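Local coordinates for endo-beta-mannanase (Rhizomucor miehei, PDB 4QP0), which probably hydrolyses beta-1,4-mannosidic linkages at random within mannans, galactomannans and glucomannans, at residues A[42-45]-A[51-54]; A[300-305]-A[336-341]; A[321-326]-A[347-352]. All blocks are in the same frame, centred on the assembly; numbering follows the deposited sequence.

Contact 1 of 3, residues A[42-45]-A[51-54]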
# COMPACT_ATOMS: atom_id res chain seq x y z
N SER A 42 7.17 0.36 -18.55
CA SER A 42 6.98 1.06 -19.84
C SER A 42 5.50 1.29 -20.16
O SER A 42 5.15 2.31 -20.76
CB SER A 42 7.72 0.35 -20.98
OG SER A 42 7.48 -1.04 -20.95
N ASP A 43 4.64 0.36 -19.74
CA ASP A 43 3.19 0.55 -19.85
C ASP A 43 2.75 1.73 -18.99
O ASP A 43 2.02 2.61 -19.45
CB ASP A 43 2.43 -0.71 -19.44
CG ASP A 43 2.55 -1.86 -20.44
OD1 ASP A 43 3.33 -1.75 -21.42
OD2 ASP A 43 1.87 -2.88 -20.24
N MET A 44 3.20 1.73 -17.73
CA MET A 44 2.95 2.82 -16.80
C MET A 44 3.37 4.15 -17.40
O MET A 44 2.59 5.10 -17.38
CB MET A 44 3.69 2.60 -15.48
CG MET A 44 2.96 1.72 -14.48
SD MET A 44 3.92 1.47 -12.97
CE MET A 44 3.76 3.09 -12.23
N LYS A 45 4.59 4.21 -17.91
CA LYS A 45 5.13 5.42 -18.52
C LYS A 45 4.21 5.99 -19.60
O LYS A 45 3.81 7.15 -19.52
CB LYS A 45 6.56 5.19 -19.06
CG LYS A 45 7.17 6.34 -19.86
CD LYS A 45 7.29 7.66 -19.09
CE LYS A 45 8.68 7.86 -18.49
NZ LYS A 45 8.83 9.20 -17.85
N VAL A 51 3.84 6.69 -10.42
CA VAL A 51 4.04 5.95 -9.16
C VAL A 51 3.36 4.59 -9.20
O VAL A 51 2.25 4.46 -9.73
CB VAL A 51 3.49 6.73 -7.93
CG1 VAL A 51 3.64 5.90 -6.65
CG2 VAL A 51 4.20 8.06 -7.75
N VAL A 52 4.01 3.58 -8.62
CA VAL A 52 3.38 2.28 -8.43
C VAL A 52 3.53 1.75 -6.98
O VAL A 52 4.60 1.85 -6.36
CB VAL A 52 3.83 1.27 -9.52
CG1 VAL A 52 5.33 0.98 -9.44
CG2 VAL A 52 3.01 -0.01 -9.48
N ARG A 53 2.43 1.22 -6.45
CA ARG A 53 2.40 0.60 -5.14
C ARG A 53 2.52 -0.90 -5.33
O ARG A 53 1.90 -1.46 -6.24
CB ARG A 53 1.09 0.93 -4.46
CG ARG A 53 0.98 0.44 -3.03
CD ARG A 53 -0.26 1.01 -2.38
NE ARG A 53 -0.54 0.36 -1.11
CZ ARG A 53 -1.29 -0.73 -0.98
NH1 ARG A 53 -1.85 -1.31 -2.04
NH2 ARG A 53 -1.48 -1.25 0.23
N THR A 54 3.33 -1.54 -4.50
CA THR A 54 3.61 -2.97 -4.65
C THR A 54 4.13 -3.61 -3.36
O THR A 54 4.55 -2.92 -2.44
CB THR A 54 4.59 -3.24 -5.83
OG1 THR A 54 4.77 -4.65 -6.00
CG2 THR A 54 5.94 -2.57 -5.61
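Met44 carries the helix side of this contact, reaching from 42-45 across to Val51 and Val52 on the strand 51-54. The two residues before it on the helix serve other purposes. Ser42 turns its hydroxyl back on its own helix, where OG is hydrogen-bonded to the backbone oxygens of Lys38 and Gln39, an economical way for a small polar side chain to be satisfied on a helix. Asp43 leans instead against Ala340 of a distant loop. Met44 then points toward the strand. Its chain is extended as far as the sulfur (chi2 179°) and bends at the last torsion (chi3 73°), which turns the methyl back toward Val51, so that it reaches that residue's carbonyl oxygen as well as Val52. Sulfur and methyl both bear on CB of Val52: SD of Met44 is 3.5 Å from CB of Val52, and CE of Met44 lies 3.3 Å from the same CB, tighter than usual van der Waals contact. The two side chains cross at about a right angle, with CG1 of Val52 3.8 Å from SD of Met44. CE of Met44 also rests 3.2 Å from the carbonyl oxygen O of Val51, so it covers the backbone as well as the side chain. A flexible, unbranched methionine suits this task, whereas the branched valine suits a strand and offers a compact surface to the helix. Val51 and Arg53 point the other way, Arg53 into salt bridges with Glu171, Glu292 and Glu293. Such alternation, with apolar Val52 facing the helix and its neighbours facing inward, is typical of a beta-alpha-beta unit in a TIM barrel, here strand 17-25, helix 34-47 and strand 51-55.

Contact 2 of 3, residues A[300-305]-A[336-341]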
# COMPACT_ATOMS: atom_id res chain seq x y z
N ALA A 300 -17.37 -2.83 -17.58
CA ALA A 300 -18.57 -2.00 -17.63
C ALA A 300 -18.82 -1.19 -16.34
O ALA A 300 -19.26 -0.05 -16.42
CB ALA A 300 -19.77 -2.85 -17.98
N LEU A 301 -18.54 -1.77 -15.17
CA LEU A 301 -18.63 -1.02 -13.91
C LEU A 301 -17.58 0.07 -13.85
O LEU A 301 -17.84 1.18 -13.39
CB LEU A 301 -18.50 -1.93 -12.69
CG LEU A 301 -19.72 -2.77 -12.27
CD1 LEU A 301 -19.38 -3.57 -11.03
CD2 LEU A 301 -20.97 -1.92 -12.03
N ARG A 302 -16.38 -0.25 -14.32
CA ARG A 302 -15.29 0.70 -14.33
C ARG A 302 -15.52 1.87 -15.29
O ARG A 302 -15.32 3.03 -14.91
CB ARG A 302 -13.97 -0.02 -14.59
CG ARG A 302 -13.62 -1.04 -13.51
CD ARG A 302 -12.21 -1.59 -13.65
NE ARG A 302 -12.01 -2.41 -14.84
CZ ARG A 302 -12.07 -3.74 -14.88
NH1 ARG A 302 -12.32 -4.45 -13.78
NH2 ARG A 302 -11.86 -4.37 -16.02
N VAL A 303 -15.96 1.60 -16.52
CA VAL A 303 -16.28 2.71 -17.45
C VAL A 303 -17.42 3.60 -16.93
O VAL A 303 -17.52 4.78 -17.30
CB VAL A 303 -16.56 2.24 -18.91
CG1 VAL A 303 -15.39 1.42 -19.44
CG2 VAL A 303 -17.86 1.46 -19.03
N ALA A 304 -18.25 3.03 -16.06
CA ALA A 304 -19.37 3.74 -15.44
C ALA A 304 -18.96 4.64 -14.28
O ALA A 304 -19.38 5.80 -14.21
CB ALA A 304 -20.42 2.75 -14.96
N GLN A 305 -18.13 4.11 -13.38
CA GLN A 305 -17.89 4.78 -12.09
C GLN A 305 -16.50 5.42 -11.90
O GLN A 305 -16.37 6.40 -11.18
CB GLN A 305 -18.23 3.85 -10.92
CG GLN A 305 -19.66 3.29 -10.94
CD GLN A 305 -20.75 4.35 -10.79
OE1 GLN A 305 -21.92 4.09 -11.11
NE2 GLN A 305 -20.40 5.53 -10.29
N PHE A 336 -10.10 -7.30 -11.49
CA PHE A 336 -9.76 -5.88 -11.46
C PHE A 336 -8.61 -5.50 -12.39
O PHE A 336 -8.27 -4.32 -12.52
CB PHE A 336 -9.40 -5.45 -10.04
CG PHE A 336 -10.49 -5.67 -9.02
CD1 PHE A 336 -11.56 -4.78 -8.93
CD2 PHE A 336 -10.43 -6.74 -8.14
CE1 PHE A 336 -12.55 -4.97 -7.98
CE2 PHE A 336 -11.41 -6.94 -7.19
CZ PHE A 336 -12.48 -6.05 -7.11
N GLY A 337 -8.02 -6.50 -13.04
CA GLY A 337 -6.87 -6.28 -13.92
C GLY A 337 -7.21 -5.44 -15.15
O GLY A 337 -8.14 -5.77 -15.89
N ILE A 338 -6.45 -4.36 -15.33
CA ILE A 338 -6.57 -3.46 -16.48
C ILE A 338 -5.26 -3.50 -17.28
O ILE A 338 -4.19 -3.34 -16.70
CB ILE A 338 -6.87 -2.01 -16.03
CG1 ILE A 338 -8.33 -1.87 -15.61
CG2 ILE A 338 -6.55 -1.01 -17.15
CD1 ILE A 338 -8.67 -0.57 -14.91
N CYS A 339 -5.37 -3.73 -18.58
CA CYS A 339 -4.19 -3.75 -19.45
C CYS A 339 -4.00 -2.37 -20.07
O CYS A 339 -4.95 -1.60 -20.15
CB CYS A 339 -4.34 -4.79 -20.57
SG CYS A 339 -5.03 -6.39 -20.09
N ALA A 340 -2.78 -2.06 -20.49
CA ALA A 340 -2.52 -0.83 -21.22
C ALA A 340 -3.04 -0.96 -22.65
O ALA A 340 -3.33 0.04 -23.31
CB ALA A 340 -1.04 -0.50 -21.22
N SER A 341 -3.14 -2.21 -23.11
CA SER A 341 -3.64 -2.53 -24.44
C SER A 341 -5.17 -2.38 -24.54
O SER A 341 -5.73 -2.42 -25.64
CB SER A 341 -3.20 -3.94 -24.85
OG SER A 341 -3.86 -4.93 -24.07
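The loop between the eighth barrel strand, 320-323, and the last helix, 345-358, is joined here to the beginning of helix 299-315, where Arg302 reaches over to Phe336, Gly337 and Ile338. Arg302 points toward the loop, and its long chain turns at chi3 (-67°), swinging the guanidinium along the loop backbone. The Arg302 and Ile338 side chains run past each other in opposite directions: CD of Arg302 is 3.9 Å from CD1 of Ile338, while NE of Arg302 lies 3.8 Å from CG1 of Ile338. Isoleucine fits this place because its long branch reaches CD and NE of the arginine while the residue also packs against Ile345 and Val349 of helix 345-358. Farther out, NH1 of Arg302 comes within 3.7 Å of CA of Phe336, and NH2 of Arg302 stands 4.0 Å from O of Gly337, too long for a hydrogen bond. Above one face of the guanidinium, offset toward its rim, sits the carbonyl oxygen of Phe336. The aromatic ring of Phe336 is directed elsewhere, meeting Tyr258 edge-to-face. The firm polar grip comes from just beyond the two segments, where NH1 is hydrogen-bonded to the backbone oxygens of Leu296 and Gly335. A single nitrogen thus ties the residues leading into the helix to those leading into 336-341, and the two bonds limit how the guanidinium can turn. Cys339 is anchored further along by its disulfide to Cys330. Arg302 is buried, and its positive charge is probably eased largely by the partial negative charges of peptide carbonyls, with its CD methylene packed on Ile338, so that polar and apolar parts of one side chain each find suitable company.

Contact 3 of 3, residues A[321-326]-A[347-352]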
# COMPACT_ATOMS: atom_id res chain seq x y z
N ASP A 321 -4.30 9.21 -6.22
CA ASP A 321 -5.05 7.95 -6.18
C ASP A 321 -4.33 6.91 -7.01
O ASP A 321 -3.63 7.24 -7.97
CB ASP A 321 -6.45 8.16 -6.73
CG ASP A 321 -6.43 8.74 -8.14
OD1 ASP A 321 -6.46 7.94 -9.11
OD2 ASP A 321 -6.35 9.97 -8.27
N ALA A 322 -4.50 5.64 -6.64
CA ALA A 322 -3.88 4.53 -7.37
C ALA A 322 -4.89 3.41 -7.54
O ALA A 322 -5.44 2.90 -6.55
CB ALA A 322 -2.63 4.04 -6.65
N PHE A 323 -5.14 3.04 -8.79
CA PHE A 323 -6.13 2.02 -9.09
C PHE A 323 -5.56 0.63 -8.96
O PHE A 323 -4.35 0.42 -9.10
CB PHE A 323 -6.74 2.20 -10.49
CG PHE A 323 -5.84 1.77 -11.61
CD1 PHE A 323 -5.83 0.45 -12.05
CD2 PHE A 323 -5.02 2.69 -12.25
CE1 PHE A 323 -5.01 0.06 -13.09
CE2 PHE A 323 -4.20 2.30 -13.30
CZ PHE A 323 -4.20 0.98 -13.72
N TRP A 324 -6.45 -0.31 -8.69
CA TRP A 324 -6.10 -1.70 -8.63
C TRP A 324 -6.83 -2.38 -9.76
O TRP A 324 -8.05 -2.38 -9.79
CB TRP A 324 -6.51 -2.27 -7.27
CG TRP A 324 -6.24 -3.75 -7.11
CD1 TRP A 324 -6.94 -4.80 -7.70
CD2 TRP A 324 -5.21 -4.40 -6.28
NE1 TRP A 324 -6.42 -6.01 -7.32
CE2 TRP A 324 -5.37 -5.84 -6.47
CE3 TRP A 324 -4.20 -3.95 -5.44
CZ2 TRP A 324 -4.55 -6.77 -5.84
CZ3 TRP A 324 -3.38 -4.89 -4.81
CH2 TRP A 324 -3.55 -6.27 -5.00
N GLN A 325 -6.10 -2.96 -10.72
CA GLN A 325 -4.63 -2.98 -10.76
C GLN A 325 -4.18 -3.13 -12.20
O GLN A 325 -4.94 -3.62 -13.03
CB GLN A 325 -4.08 -4.14 -9.94
CG GLN A 325 -4.45 -5.52 -10.46
CD GLN A 325 -3.89 -6.63 -9.59
OE1 GLN A 325 -2.80 -6.52 -9.03
NE2 GLN A 325 -4.64 -7.71 -9.47
N ILE A 326 -2.96 -2.71 -12.50
CA ILE A 326 -2.42 -2.90 -13.85
C ILE A 326 -2.08 -4.38 -14.11
O ILE A 326 -1.63 -5.10 -13.22
CB ILE A 326 -1.23 -1.96 -14.16
CG1 ILE A 326 -0.99 -1.90 -15.69
CG2 ILE A 326 0.01 -2.35 -13.38
CD1 ILE A 326 0.12 -0.95 -16.12
N THR A 347 -10.49 6.42 -20.78
CA THR A 347 -11.55 6.80 -19.85
C THR A 347 -11.52 6.04 -18.51
O THR A 347 -12.13 6.48 -17.55
CB THR A 347 -12.95 6.76 -20.51
OG1 THR A 347 -13.22 5.46 -21.03
CG2 THR A 347 -13.02 7.78 -21.64
N THR A 348 -10.79 4.93 -18.46
CA THR A 348 -10.58 4.21 -17.19
C THR A 348 -9.35 4.72 -16.43
O THR A 348 -9.32 4.70 -15.20
CB THR A 348 -10.45 2.68 -17.40
OG1 THR A 348 -9.42 2.40 -18.35
CG2 THR A 348 -11.75 2.08 -17.89
N VAL A 349 -8.34 5.17 -17.17
CA VAL A 349 -7.02 5.42 -16.58
C VAL A 349 -6.37 6.70 -17.09
O VAL A 349 -5.87 7.51 -16.30
CB VAL A 349 -6.06 4.24 -16.84
CG1 VAL A 349 -4.64 4.60 -16.44
CG2 VAL A 349 -6.52 2.98 -16.12
N THR A 350 -6.38 6.88 -18.41
CA THR A 350 -5.54 7.88 -19.08
C THR A 350 -5.98 9.33 -18.88
O THR A 350 -5.16 10.17 -18.49
CB THR A 350 -5.31 7.51 -20.57
OG1 THR A 350 -4.12 6.74 -20.68
CG2 THR A 350 -5.18 8.75 -21.47
N ASN A 351 -7.25 9.61 -19.14
CA ASN A 351 -7.78 10.96 -18.96
C ASN A 351 -7.43 11.55 -17.60
O ASN A 351 -7.03 12.71 -17.50
CB ASN A 351 -9.30 10.99 -19.16
CG ASN A 351 -9.69 10.88 -20.63
OD1 ASN A 351 -8.83 10.86 -21.52
ND2 ASN A 351 -10.99 10.80 -20.88
N HIS A 352 -7.55 10.72 -16.56
CA HIS A 352 -7.30 11.15 -15.20
C HIS A 352 -5.84 11.31 -14.88
O HIS A 352 -5.46 12.22 -14.14
CB HIS A 352 -7.94 10.18 -14.21
CG HIS A 352 -7.80 10.59 -12.77
ND1 HIS A 352 -8.26 11.76 -12.30
CD2 HIS A 352 -7.24 9.92 -11.68
CE1 HIS A 352 -8.01 11.84 -10.98
NE2 HIS A 352 -7.38 10.72 -10.60
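Asp321 and His352 approach from opposite directions, the aspartate from the strand and the histidine from the helix, and meet in the interior with the carboxylate at the edge of the imidazole. NE2 of His352 donates to OD2 of Asp321 over 2.7 Å, and the bond is nearly straight, with an N-H...O angle of 170°. OD2 lies almost exactly in the ring plane. On the aspartate side, the histidine meets OD2 from the syn side, somewhat out of the carboxylate plane; the two planes are turned 31° against each other. The histidine is placed by its first torsion, which sets CG opposite the backbone N (chi1 -177°) and stretches the ring toward the strand. Each group has a further partner: Tyr294 OH is hydrogen-bonded to OD1 of Asp321, and OE2 of Glu314 to ND1 of His352. A histidine held between two carboxylates in this way would be expected to lean toward the doubly protonated, positive form, and both its rotation and its flip are fixed.

Two residues along the strand, the pairing turns apolar. Phe323 and Val349 cross at about a right angle, and the valine sets CG2 over one face of the ring, 4.1 Å from the centroid of the Phe323 ring, in a CH-pi contact. Its closest approach is 3.7 Å, from CG2 of Val349 to CE2 of Phe323. The flat ring offers a broad face to a methyl, and valine, short and branched, brings one to it while its other methyl, CG1, also meets CE2 of Phe323. Strand 320-323 lies between strands 17-25 and 289-294 in the barrel wall, and helix 345-358 packs on it beside helix 299-315, whose Val313 touches both Asp321 and His352.

How the contacts relate
Contact 1 comes first in the chain and closes before the others begin, whereas contacts 2 and 3 interleave, their segments alternating. The centres of contacts 2 and 3 are about 8 Å apart; contact 1 lies about 11 Å from contact 3 and about 16 Å from contact 2. Contacts 1 and 3 rest on the same curled sheet, both reaching strands that flank strand 17-25. Ile326 touches Asp43 and Met44, and probable backbone hydrogen bonds of Gln325 with Phe336 and Ile338 couple contact 3 to contact 2. Together they join the start and the end of the barrel around its closure, where the last strand pairs with the first.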